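Local coordinates for protein shikimate 5-dehydrogenase (Mycobacterium fortuitum subsp. fortuitum DSM 46621, PDB 4XIJ) that probably catalyses the NADP-dependent interconversion of 3-dehydroshikimate and shikimate, a step of chorismate biosynthesis that leads to the aromatic amino acids, at residues G69-M74 / F254-Q259; A91-S96 / A141-A146; I153-R158 / S164-L169; R218-I223 / L246-N251; A234-A237 / E241-N244. All coordinates share one frame; numbering follows the deposited sequence.

Interaction 1 of 5, residues G69-M74 / F254-Q259; sequences GLSVTM and FAQVEQ. With SO4 (sulfate ion), chain E; SO4 (sulfate ion), chain F.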
# COMPACT_ATOMS: atom_id res chain seq x y z
N GLY A 69 -15.66 0.13 10.18
CA GLY A 69 -14.66 0.16 9.11
C GLY A 69 -14.26 -1.23 8.69
O GLY A 69 -14.40 -2.18 9.47
N LEU A 70 -13.78 -1.34 7.45
CA LEU A 70 -13.23 -2.57 6.92
C LEU A 70 -11.93 -2.31 6.20
O LEU A 70 -11.82 -1.33 5.45
CB LEU A 70 -14.21 -3.23 5.94
CG LEU A 70 -15.60 -3.51 6.46
CD1 LEU A 70 -16.55 -3.77 5.29
CD2 LEU A 70 -15.53 -4.70 7.41
N SER A 71 -10.96 -3.19 6.39
CA SER A 71 -9.81 -3.27 5.52
C SER A 71 -10.12 -4.28 4.43
O SER A 71 -10.80 -5.27 4.70
CB SER A 71 -8.58 -3.69 6.33
OG SER A 71 -8.37 -2.78 7.43
N VAL A 72 -9.63 -4.06 3.23
CA VAL A 72 -9.94 -4.99 2.15
C VAL A 72 -8.64 -5.36 1.49
O VAL A 72 -7.83 -4.48 1.14
CB VAL A 72 -10.90 -4.37 1.11
CG1 VAL A 72 -11.14 -5.36 -0.06
CG2 VAL A 72 -12.25 -3.98 1.76
N THR A 73 -8.40 -6.64 1.31
CA THR A 73 -7.20 -7.04 0.60
C THR A 73 -7.60 -7.84 -0.64
O THR A 73 -8.79 -7.92 -0.99
CB THR A 73 -6.23 -7.80 1.56
OG1 THR A 73 -4.98 -7.99 0.89
CG2 THR A 73 -6.79 -9.18 2.04
N MET A 74 -6.62 -8.39 -1.35
CA MET A 74 -6.89 -9.18 -2.57
C MET A 74 -7.87 -10.31 -2.23
O MET A 74 -7.72 -10.95 -1.17
CB MET A 74 -5.58 -9.73 -3.13
CG MET A 74 -4.71 -8.66 -3.73
SD MET A 74 -3.69 -7.71 -2.55
CE MET A 74 -2.75 -8.99 -1.75
N PHE A 254 -1.83 3.13 9.71
CA PHE A 254 -1.99 4.40 10.46
C PHE A 254 -3.26 5.09 9.96
O PHE A 254 -4.12 5.56 10.74
CB PHE A 254 -0.84 5.37 10.21
CG PHE A 254 0.45 5.05 10.87
CD1 PHE A 254 0.55 4.23 11.99
CD2 PHE A 254 1.61 5.65 10.38
CE1 PHE A 254 1.77 4.04 12.63
CE2 PHE A 254 2.84 5.45 11.00
CZ PHE A 254 2.93 4.64 12.12
N ALA A 255 -3.38 5.15 8.64
CA ALA A 255 -4.46 5.93 8.05
C ALA A 255 -5.86 5.29 8.29
O ALA A 255 -6.83 5.97 8.59
CB ALA A 255 -4.16 6.10 6.55
N GLN A 256 -5.91 3.97 8.25
CA GLN A 256 -7.15 3.27 8.58
C GLN A 256 -7.55 3.48 10.03
O GLN A 256 -8.72 3.73 10.33
CB GLN A 256 -7.01 1.78 8.31
CG GLN A 256 -6.76 1.48 6.83
CD GLN A 256 -6.65 0.02 6.54
OE1 GLN A 256 -6.27 -0.75 7.43
NE2 GLN A 256 -6.96 -0.38 5.31
N VAL A 257 -6.57 3.36 10.94
CA VAL A 257 -6.89 3.54 12.37
C VAL A 257 -7.45 4.95 12.61
O VAL A 257 -8.44 5.10 13.37
CB VAL A 257 -5.67 3.26 13.25
CG1 VAL A 257 -5.88 3.75 14.72
CG2 VAL A 257 -5.35 1.75 13.20
N GLU A 258 -6.84 5.97 11.97
CA GLU A 258 -7.30 7.32 12.20
C GLU A 258 -8.72 7.50 11.65
O GLU A 258 -9.58 8.14 12.29
CB GLU A 258 -6.33 8.33 11.59
CG GLU A 258 -5.02 8.27 12.32
CD GLU A 258 -4.11 9.43 11.96
OE1 GLU A 258 -4.41 10.19 11.00
OE2 GLU A 258 -3.06 9.59 12.63
N GLN A 259 -8.99 6.95 10.46
CA GLN A 259 -10.33 7.09 9.91
C GLN A 259 -11.38 6.32 10.71
O GLN A 259 -12.54 6.78 10.81
CB GLN A 259 -10.35 6.64 8.45
CG GLN A 259 -9.56 7.62 7.55
CD GLN A 259 -9.68 7.28 6.09
OE1 GLN A 259 -10.78 7.05 5.59
NE2 GLN A 259 -8.55 7.22 5.37
S SO4 E . -3.55 -4.46 1.82
O1 SO4 E . -2.18 -4.53 2.39
O2 SO4 E . -3.60 -5.49 0.73
O3 SO4 E . -4.61 -4.77 2.83
O4 SO4 E . -3.78 -3.05 1.49
S SO4 F . -1.95 -9.32 2.62
O1 SO4 F . -1.23 -9.42 3.90
O2 SO4 F . -1.44 -10.32 1.69
O3 SO4 F . -3.39 -9.39 2.81
O4 SO4 F . -1.62 -8.01 2.06
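Ser71 and Gln256 meet through a single hydrogen bond, which carries the whole touch between 69-74 and 254-259. Ser71 OG donates to Gln256 OE1 over 2.9 Å. The approach is not along a lone pair: the C=O...donor angle is 102°, and OG stands 50° out of the carbonyl plane, above the flat amide. Gln256 points its CB at the strand and runs on extended beyond CG (chi2 -178°), which carries its amide across to the hydroxyl. Gln256 NE2 lies 3.5 Å from Ser71 OG at a poor angle and adds no bond there; it binds Thr99 OG1 instead. Both oxygens have second partners: Tyr46 OH is the strongest for Ser71 OG, and His32 NE2 also reaches Gln256 OE1. This buried polar network fixes the amide's rotation. It joins strand 67-72 of the mixed sheet in the substrate-binding domain to helix 246-261, near the C terminus of the chain, which packs back against that domain. Beyond the strand's end the partners are two sulfate ions. Thr73 OG1 is 2.9 Å from O2 of the chain E sulfate and equally 2.9 Å from O3 of the chain F sulfate, and its one proton cannot serve both. Met74 adds looser contacts, Met74 SD at 4.0 Å from O2 of the chain E sulfate. Of the two ions, probably from the crystallisation liquor, one is also hydrogen-bonded to His25, the other to Lys77 and Asn98, a site consistent with part of the shikimate pocket.

Interaction 2 of 5, residues A91-S96 / A141-A146; sequences AQLVGS and AVVALA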
# COMPACT_ATOMS: atom_id res chain seq x y z
N ALA A 91 -8.49 7.08 -4.28
CA ALA A 91 -8.94 5.71 -4.55
C ALA A 91 -9.40 5.62 -6.00
O ALA A 91 -9.11 4.61 -6.69
CB ALA A 91 -10.09 5.31 -3.62
N GLN A 92 -10.15 6.62 -6.48
CA GLN A 92 -10.57 6.58 -7.89
C GLN A 92 -9.38 6.60 -8.84
O GLN A 92 -9.40 5.92 -9.89
CB GLN A 92 -11.47 7.76 -8.24
CG GLN A 92 -12.76 7.83 -7.48
CD GLN A 92 -13.74 8.86 -8.06
OE1 GLN A 92 -14.15 8.75 -9.22
NE2 GLN A 92 -14.11 9.86 -7.25
N LEU A 93 -8.35 7.36 -8.49
CA LEU A 93 -7.16 7.49 -9.34
C LEU A 93 -6.36 6.17 -9.36
O LEU A 93 -5.92 5.71 -10.41
CB LEU A 93 -6.34 8.67 -8.85
CG LEU A 93 -5.19 9.18 -9.68
CD1 LEU A 93 -5.57 9.56 -11.14
CD2 LEU A 93 -4.57 10.35 -8.93
N VAL A 94 -6.16 5.55 -8.18
CA VAL A 94 -5.53 4.23 -8.15
C VAL A 94 -6.39 3.21 -8.93
O VAL A 94 -5.86 2.37 -9.67
CB VAL A 94 -5.32 3.71 -6.71
CG1 VAL A 94 -4.79 2.26 -6.76
CG2 VAL A 94 -4.38 4.64 -5.95
N GLY A 95 -7.71 3.28 -8.74
CA GLY A 95 -8.59 2.35 -9.42
C GLY A 95 -9.03 1.22 -8.48
O GLY A 95 -9.65 0.28 -8.93
N SER A 96 -8.77 1.34 -7.18
CA SER A 96 -9.16 0.26 -6.26
C SER A 96 -9.13 0.85 -4.86
O SER A 96 -8.53 1.90 -4.64
CB SER A 96 -8.22 -0.97 -6.37
OG SER A 96 -6.97 -0.66 -5.75
N ALA A 141 1.72 2.37 -6.12
CA ALA A 141 3.06 2.94 -6.08
C ALA A 141 3.15 4.17 -7.02
O ALA A 141 3.73 5.19 -6.64
CB ALA A 141 4.11 1.89 -6.46
N VAL A 142 2.59 4.09 -8.22
CA VAL A 142 2.63 5.21 -9.17
C VAL A 142 1.90 6.43 -8.61
O VAL A 142 2.44 7.54 -8.62
CB VAL A 142 2.02 4.81 -10.52
CG1 VAL A 142 1.82 6.06 -11.44
CG2 VAL A 142 2.93 3.76 -11.23
N VAL A 143 0.69 6.22 -8.07
CA VAL A 143 -0.09 7.35 -7.55
C VAL A 143 0.64 7.95 -6.33
O VAL A 143 0.74 9.15 -6.24
CB VAL A 143 -1.52 6.90 -7.20
CG1 VAL A 143 -2.28 7.95 -6.38
CG2 VAL A 143 -2.32 6.53 -8.49
N ALA A 144 1.21 7.10 -5.47
CA ALA A 144 1.99 7.61 -4.35
C ALA A 144 3.17 8.43 -4.79
O ALA A 144 3.44 9.49 -4.21
CB ALA A 144 2.45 6.45 -3.45
N LEU A 145 3.91 7.95 -5.80
CA LEU A 145 5.06 8.73 -6.25
C LEU A 145 4.60 10.08 -6.80
O LEU A 145 5.27 11.11 -6.53
CB LEU A 145 5.88 7.92 -7.28
CG LEU A 145 6.64 6.75 -6.66
CD1 LEU A 145 7.18 5.85 -7.83
CD2 LEU A 145 7.76 7.19 -5.75
N ALA A 146 3.49 10.10 -7.54
CA ALA A 146 2.99 11.37 -8.03
C ALA A 146 2.61 12.30 -6.86
O ALA A 146 2.83 13.51 -6.91
CB ALA A 146 1.79 11.19 -8.95
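Leu93 and Val94 meet Val143 without any flat group between them: no ring, amide or carboxylate takes part, and branched alkyl ends meet instead. Val94 CG2 sits over the fork of Val143, touching its CG2 at 3.8 Å and standing 3.9 Å from both CB and CG1 of Val143. Leu93, the residue before Val94, adds its CG at 4.1 Å from Val143 CG2 and its CD2 at 4.2 Å from Val143 CG1. Both residues meet the valine at a slant. Val143 points its CB at the partner helix, and with CG1 anti to the backbone N (chi1 168°) both its branches are turned to the pair. The contact spans two domains, running from helix 89-94 of the substrate-binding domain to helix 138-147, the helix that follows the probable GxGxxA turn of the Rossmann-type domain. Val115 of helix 114-122 touches both Val94 and Val143, and Leu169 of helix 160-172 also lies on Val143. Beyond Val94 the first helix stops: Gly95, with positive phi (101°), still gives its N to Ala91 O at 2.8 Å before the chain turns off. With only alkyl carbons meeting, cohesion between these segments rests on shape and exclusion of water, and this contact supplies no directional bond to set the helices' angle.

Interaction 3 of 5, residues I153-R158 / S164-L169; sequences ITIVAR and SRLVDL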
# COMPACT_ATOMS: atom_id res chain seq x y z
N ILE A 153 8.30 9.40 -13.37
CA ILE A 153 8.15 8.04 -12.91
C ILE A 153 8.49 7.10 -14.05
O ILE A 153 7.89 7.18 -15.13
CB ILE A 153 6.70 7.79 -12.44
CG1 ILE A 153 6.38 8.72 -11.27
CG2 ILE A 153 6.53 6.36 -12.03
CD1 ILE A 153 4.90 8.75 -10.89
N THR A 154 9.51 6.28 -13.85
CA THR A 154 9.91 5.30 -14.86
C THR A 154 9.51 3.90 -14.39
O THR A 154 9.88 3.47 -13.28
CB THR A 154 11.44 5.36 -15.11
OG1 THR A 154 11.80 6.68 -15.52
CG2 THR A 154 11.92 4.35 -16.19
N ILE A 155 8.78 3.18 -15.24
CA ILE A 155 8.33 1.83 -14.93
C ILE A 155 9.40 0.88 -15.47
O ILE A 155 9.62 0.79 -16.68
CB ILE A 155 6.97 1.51 -15.59
CG1 ILE A 155 5.94 2.59 -15.27
CG2 ILE A 155 6.46 0.12 -15.14
CD1 ILE A 155 5.58 2.82 -13.76
N VAL A 156 10.08 0.20 -14.56
CA VAL A 156 11.15 -0.74 -14.91
C VAL A 156 10.55 -2.11 -14.83
O VAL A 156 10.27 -2.62 -13.74
CB VAL A 156 12.36 -0.57 -13.96
CG1 VAL A 156 13.42 -1.60 -14.21
CG2 VAL A 156 12.92 0.88 -14.03
N ALA A 157 10.30 -2.71 -15.98
CA ALA A 157 9.57 -3.97 -16.00
C ALA A 157 9.86 -4.68 -17.31
O ALA A 157 10.37 -4.10 -18.27
CB ALA A 157 8.04 -3.74 -15.84
N ARG A 158 9.50 -5.95 -17.36
CA ARG A 158 9.71 -6.77 -18.54
C ARG A 158 8.63 -6.63 -19.60
O ARG A 158 8.91 -6.69 -20.81
CB ARG A 158 9.78 -8.24 -18.12
CG ARG A 158 10.03 -9.19 -19.26
CD ARG A 158 10.24 -10.63 -18.75
NE ARG A 158 11.43 -10.70 -17.90
CZ ARG A 158 11.42 -10.83 -16.58
NH1 ARG A 158 10.28 -10.97 -15.91
NH2 ARG A 158 12.58 -10.81 -15.92
N SER A 164 2.93 0.03 -20.07
CA SER A 164 2.38 1.21 -20.74
C SER A 164 1.14 1.71 -20.01
O SER A 164 0.87 2.91 -19.95
CB SER A 164 2.04 0.89 -22.21
OG SER A 164 0.90 0.04 -22.32
N ARG A 165 0.40 0.79 -19.43
CA ARG A 165 -0.76 1.24 -18.69
C ARG A 165 -0.37 1.98 -17.40
O ARG A 165 -1.07 2.92 -16.99
CB ARG A 165 -1.67 0.04 -18.41
CG ARG A 165 -2.27 -0.46 -19.73
CD ARG A 165 -3.30 -1.53 -19.53
NE ARG A 165 -2.66 -2.79 -19.21
CZ ARG A 165 -2.27 -3.68 -20.11
NH1 ARG A 165 -2.47 -3.44 -21.40
NH2 ARG A 165 -1.70 -4.81 -19.72
N LEU A 166 0.77 1.64 -16.80
CA LEU A 166 1.27 2.39 -15.65
C LEU A 166 1.88 3.71 -16.04
O LEU A 166 1.79 4.69 -15.29
CB LEU A 166 2.29 1.53 -14.90
CG LEU A 166 1.67 0.28 -14.24
CD1 LEU A 166 2.74 -0.78 -13.91
CD2 LEU A 166 0.85 0.65 -13.00
N VAL A 167 2.49 3.76 -17.23
CA VAL A 167 2.98 5.03 -17.77
C VAL A 167 1.81 5.97 -17.99
O VAL A 167 1.89 7.16 -17.64
CB VAL A 167 3.75 4.81 -19.07
CG1 VAL A 167 4.04 6.15 -19.74
CG2 VAL A 167 5.05 4.01 -18.78
N ASP A 168 0.71 5.46 -18.56
CA ASP A 168 -0.47 6.28 -18.77
C ASP A 168 -0.98 6.84 -17.44
O ASP A 168 -1.37 8.00 -17.33
CB ASP A 168 -1.62 5.49 -19.42
CG ASP A 168 -1.33 5.09 -20.88
OD1 ASP A 168 -0.43 5.68 -21.49
OD2 ASP A 168 -2.06 4.19 -21.42
N LEU A 169 -1.03 5.99 -16.43
CA LEU A 169 -1.45 6.41 -15.09
C LEU A 169 -0.52 7.48 -14.53
O LEU A 169 -1.00 8.49 -14.01
CB LEU A 169 -1.51 5.19 -14.18
CG LEU A 169 -1.85 5.48 -12.71
CD1 LEU A 169 -3.22 6.15 -12.55
CD2 LEU A 169 -1.77 4.18 -11.86
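Ile155 bends at both torsions, chi1 -52° and chi2 -61°, and this brings CG1 against Leu166 and Val167 of the helix beyond and CD1 against Leu166. The two segments are the first strand and the helix of a beta-alpha-beta unit, strand 152-157, helix 160-172 and strand 176-181, in the parallel sheet of the Rossmann-type nucleotide-binding domain. Ile155 points its CB at the helix and is buried beneath it. Leu166 crosses it at about a right angle. The leucine's CB lies closest, Leu166 CB being 3.7 Å from Ile155 CD1 and 3.8 Å from Ile155 CG1, while Leu166 CD1 reaches past to Ile155 CG2 at 4.0 Å. One leucine thus spans both branches of the isoleucine. Around them, Val142 of helix 138-147 and Val131 of the neighbouring strand close on Ile155, and Leu166 touches Ser134, Ala138 and Pro139, Ala138 being the alanine of the probable GxGxxA pattern. The helix is therefore packed on the sheet and on the start of helix 138-147 together. Val167 faces the strand less directly than Leu166, and it is Val167 CG2, anti to the carbonyl carbon, that makes its touch, 3.9 Å from Ile155 CG1.

Interaction 4 of 5, residues R218-I223 / L246-N251; sequences RVLDAI and LQMLLN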
# COMPACT_ATOMS: atom_id res chain seq x y z
N ARG A 218 17.90 5.63 -2.61
CA ARG A 218 16.92 5.22 -1.60
C ARG A 218 15.96 4.26 -2.26
O ARG A 218 15.36 4.56 -3.28
CB ARG A 218 16.21 6.44 -1.04
CG ARG A 218 17.22 7.40 -0.45
CD ARG A 218 16.54 8.54 0.26
NE ARG A 218 15.80 8.12 1.46
CZ ARG A 218 14.47 8.17 1.58
NH1 ARG A 218 13.75 8.62 0.57
NH2 ARG A 218 13.89 7.77 2.71
N VAL A 219 15.82 3.08 -1.69
CA VAL A 219 14.98 2.04 -2.26
C VAL A 219 14.01 1.51 -1.21
O VAL A 219 14.44 1.06 -0.14
CB VAL A 219 15.84 0.87 -2.82
CG1 VAL A 219 14.92 -0.25 -3.32
CG2 VAL A 219 16.75 1.42 -3.94
N LEU A 220 12.71 1.60 -1.52
CA LEU A 220 11.65 0.96 -0.76
C LEU A 220 11.37 -0.38 -1.40
O LEU A 220 10.94 -0.45 -2.55
CB LEU A 220 10.39 1.86 -0.72
CG LEU A 220 9.16 1.22 -0.12
CD1 LEU A 220 9.41 0.91 1.35
CD2 LEU A 220 8.00 2.22 -0.27
N ASP A 221 11.68 -1.45 -0.66
CA ASP A 221 11.44 -2.80 -1.10
C ASP A 221 10.14 -3.29 -0.43
O ASP A 221 10.04 -3.29 0.79
CB ASP A 221 12.63 -3.68 -0.70
CG ASP A 221 12.60 -5.05 -1.31
OD1 ASP A 221 11.59 -5.45 -1.92
OD2 ASP A 221 13.63 -5.74 -1.22
N ALA A 222 9.15 -3.68 -1.23
CA ALA A 222 7.89 -4.18 -0.69
C ALA A 222 8.09 -5.47 0.11
O ALA A 222 7.27 -5.81 0.97
CB ALA A 222 6.89 -4.43 -1.82
N ILE A 223 9.17 -6.20 -0.18
CA ILE A 223 9.45 -7.44 0.53
C ILE A 223 10.02 -7.14 1.91
O ILE A 223 10.78 -6.16 2.08
CB ILE A 223 10.44 -8.30 -0.28
CG1 ILE A 223 9.88 -8.55 -1.69
CG2 ILE A 223 10.76 -9.58 0.46
CD1 ILE A 223 8.52 -9.23 -1.70
N LEU A 246 7.57 -3.76 5.71
CA LEU A 246 6.84 -3.56 6.99
C LEU A 246 6.49 -2.08 7.15
O LEU A 246 5.46 -1.75 7.76
CB LEU A 246 7.63 -4.03 8.21
CG LEU A 246 7.74 -5.55 8.27
CD1 LEU A 246 8.72 -5.87 9.41
CD2 LEU A 246 6.35 -6.23 8.50
N GLN A 247 7.31 -1.18 6.62
CA GLN A 247 6.96 0.24 6.76
C GLN A 247 5.76 0.65 5.87
O GLN A 247 5.03 1.58 6.22
CB GLN A 247 8.17 1.14 6.42
CG GLN A 247 9.35 0.91 7.36
CD GLN A 247 8.96 1.00 8.84
OE1 GLN A 247 9.29 0.10 9.64
NE2 GLN A 247 8.34 2.08 9.22
N MET A 248 5.58 -0.01 4.72
CA MET A 248 4.36 0.16 3.93
C MET A 248 3.15 -0.32 4.74
O MET A 248 2.18 0.41 4.88
CB MET A 248 4.47 -0.59 2.61
CG MET A 248 5.58 0.02 1.75
SD MET A 248 6.02 -1.05 0.35
CE MET A 248 4.49 -1.16 -0.59
N LEU A 249 3.23 -1.52 5.32
CA LEU A 249 2.10 -2.05 6.12
C LEU A 249 1.78 -1.11 7.29
O LEU A 249 0.59 -0.83 7.56
CB LEU A 249 2.38 -3.47 6.65
CG LEU A 249 2.58 -4.58 5.62
CD1 LEU A 249 2.80 -5.91 6.34
CD2 LEU A 249 1.39 -4.67 4.66
N LEU A 250 2.81 -0.61 7.96
CA LEU A 250 2.61 0.31 9.08
C LEU A 250 1.85 1.56 8.65
O LEU A 250 0.84 1.91 9.26
CB LEU A 250 3.96 0.67 9.67
CG LEU A 250 3.86 1.60 10.90
CD1 LEU A 250 3.32 0.86 12.08
CD2 LEU A 250 5.26 2.12 11.18
N ASN A 251 2.33 2.21 7.59
CA ASN A 251 1.72 3.45 7.16
C ASN A 251 0.32 3.26 6.53
O ASN A 251 -0.55 4.11 6.73
CB ASN A 251 2.67 4.18 6.22
CG ASN A 251 3.75 4.93 6.99
OD1 ASN A 251 3.54 6.06 7.47
ND2 ASN A 251 4.92 4.29 7.15
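Leu220 and Ala222 are met by Met248, the residue that carries the contact from 246-251. At the start of the helix Leu246 directs its CB away from 218-223; its side chain touches Tyr224, while Asn244 OD1 accepts from its backbone N. Gln247 O is used within the helix: it takes Asn251 ND2 at 2.9 Å and Asn251 N at 3.1 Å, from opposite faces of its plane. Met248 follows, its CB directed at the strand. Its chain is extended through chi2, and the bend at chi3 (61°) turns CE off and leaves CG and SD to touch Leu220. Met248 CG lies 3.8 Å from Leu220 CD2 and 4.0 Å from Leu220 CD1, and Met248 SD is 3.9 Å from Leu220 CG. Met248 SD also reaches the backbone beyond the strand, 3.8 Å from Ala222 CA and 4.1 Å from Ala222 CB. Strand 218-221 belongs to the parallel sheet of the Rossmann-type domain, and helix 246-261 leads from that domain towards the substrate-binding one. Where the strand ends, Asp221 OD1 accepts Ile223 N at 3.1 Å in an Asx turn, met from above the carboxylate plane, which shapes the bend holding Ala222. Asn251 completes the helical turn, its ND2 bond lying in its own amide plane.

Interaction 5 of 5, residues A234-A237 / E241-N244; sequences AVEA and EAIN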
# COMPACT_ATOMS: atom_id res chain seq x y z
N ALA A 234 22.57 -5.03 -1.71
CA ALA A 234 23.34 -4.33 -2.73
C ALA A 234 23.23 -2.82 -2.57
O ALA A 234 24.23 -2.11 -2.67
CB ALA A 234 22.87 -4.73 -4.11
N VAL A 235 22.01 -2.33 -2.33
CA VAL A 235 21.82 -0.91 -2.12
C VAL A 235 22.66 -0.44 -0.92
O VAL A 235 23.35 0.59 -0.98
CB VAL A 235 20.33 -0.58 -1.90
CG1 VAL A 235 20.13 0.88 -1.44
CG2 VAL A 235 19.56 -0.78 -3.22
N GLU A 236 22.62 -1.19 0.16
CA GLU A 236 23.36 -0.78 1.35
C GLU A 236 24.87 -0.83 1.13
O GLU A 236 25.60 0.06 1.58
CB GLU A 236 22.97 -1.65 2.56
CG GLU A 236 21.56 -1.30 3.04
CD GLU A 236 21.13 -2.06 4.27
OE1 GLU A 236 21.79 -3.07 4.61
OE2 GLU A 236 20.15 -1.62 4.94
N ALA A 237 25.33 -1.86 0.42
CA ALA A 237 26.76 -1.96 0.08
C ALA A 237 27.22 -0.80 -0.79
O ALA A 237 28.41 -0.46 -0.75
CB ALA A 237 27.07 -3.32 -0.62
N GLU A 241 20.22 3.75 1.11
CA GLU A 241 19.28 3.38 2.15
C GLU A 241 18.24 2.43 1.60
O GLU A 241 17.65 2.69 0.54
CB GLU A 241 18.57 4.64 2.69
CG GLU A 241 17.56 4.28 3.80
CD GLU A 241 16.73 5.45 4.29
OE1 GLU A 241 16.79 6.54 3.67
OE2 GLU A 241 16.02 5.27 5.30
N ALA A 242 17.99 1.35 2.32
CA ALA A 242 16.98 0.39 1.96
C ALA A 242 15.93 0.37 3.07
O ALA A 242 16.27 0.30 4.26
CB ALA A 242 17.59 -1.02 1.76
N ILE A 243 14.67 0.45 2.68
CA ILE A 243 13.52 0.43 3.59
C ILE A 243 12.67 -0.79 3.24
O ILE A 243 12.46 -1.04 2.03
CB ILE A 243 12.68 1.69 3.41
CG1 ILE A 243 13.53 2.93 3.69
CG2 ILE A 243 11.46 1.69 4.33
CD1 ILE A 243 13.04 4.14 2.96
N ASN A 244 12.18 -1.55 4.22
CA ASN A 244 11.38 -2.73 3.81
C ASN A 244 9.88 -2.58 3.92
O ASN A 244 9.37 -1.59 4.43
CB ASN A 244 11.83 -4.01 4.53
CG ASN A 244 11.49 -4.08 6.02
OD1 ASN A 244 10.43 -3.69 6.45
ND2 ASN A 244 12.38 -4.71 6.77
O HOH W 1 19.60 1.11 4.78
O HOH W 2 17.50 -1.67 5.78
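Contact between 234-237 and 241-244 is part van der Waals packing against the strand backbone and a methyl, part water bridge, where Val235 and Glu236 at the end of a helix meet Glu241 and Ala242 on the outermost strand. Helix 230-237 and strand 241-243 are consecutive in the beta-alpha-beta unit that begins with strand 218-221, at the edge of the parallel sheet. Val235, buried and aimed at the strand, lays CG1 against its backbone, 3.7 Å from Glu241 O and 3.8 Å from Glu241 N. Glu236 runs alongside. Its chain is extended beyond CG (chi2 -177°), carrying the carboxylate past the alanine methyl; Glu236 CG lies 4.2 Å and Glu236 OE2 4.1 Å from Ala242 CB. Two waters then link OE2 to the strand. Water 1 donates to Glu236 OE2 at 2.8 Å and accepts from Ala242 N at 2.9 Å; water 2 donates both to Glu236 OE2 and, at 2.8 Å, to Ala242 O. Glu241 turns its CB away from the helix, and its OE1 makes a salt bridge with Arg218 NE instead. Glu241 and Ile243 pair with Val219 in the sheet, while the amide and carbonyl of Ala242 serve the waters. One carboxylate oxygen thus satisfies, through solvent, both polar backbone atoms of an edge residue, and its charge probably orients the two waters.

How the interactions relate
From the N terminus, 69-74 opens the longest loop, which interaction 1 closes only at 254-259; the other four contacts all lie within it. Interaction 2 opens at 91-96 and closes at 141-146, linking the two domains. Interaction 3 follows in series as a short local closure, and the two touch, Val142 CG2 lying 3.8 Å from Ile155 CD1. Interaction 4 opens at 218-223 and encloses interaction 5 before closing at 246-251. Strands 218-221 and 241-243 join these two side by side in the parallel sheet that interaction 3 also reaches. None cross. Helix 246-261 serves interactions 4 and 1 in turn, tying the Rossmann-type sheet to the substrate-binding domain.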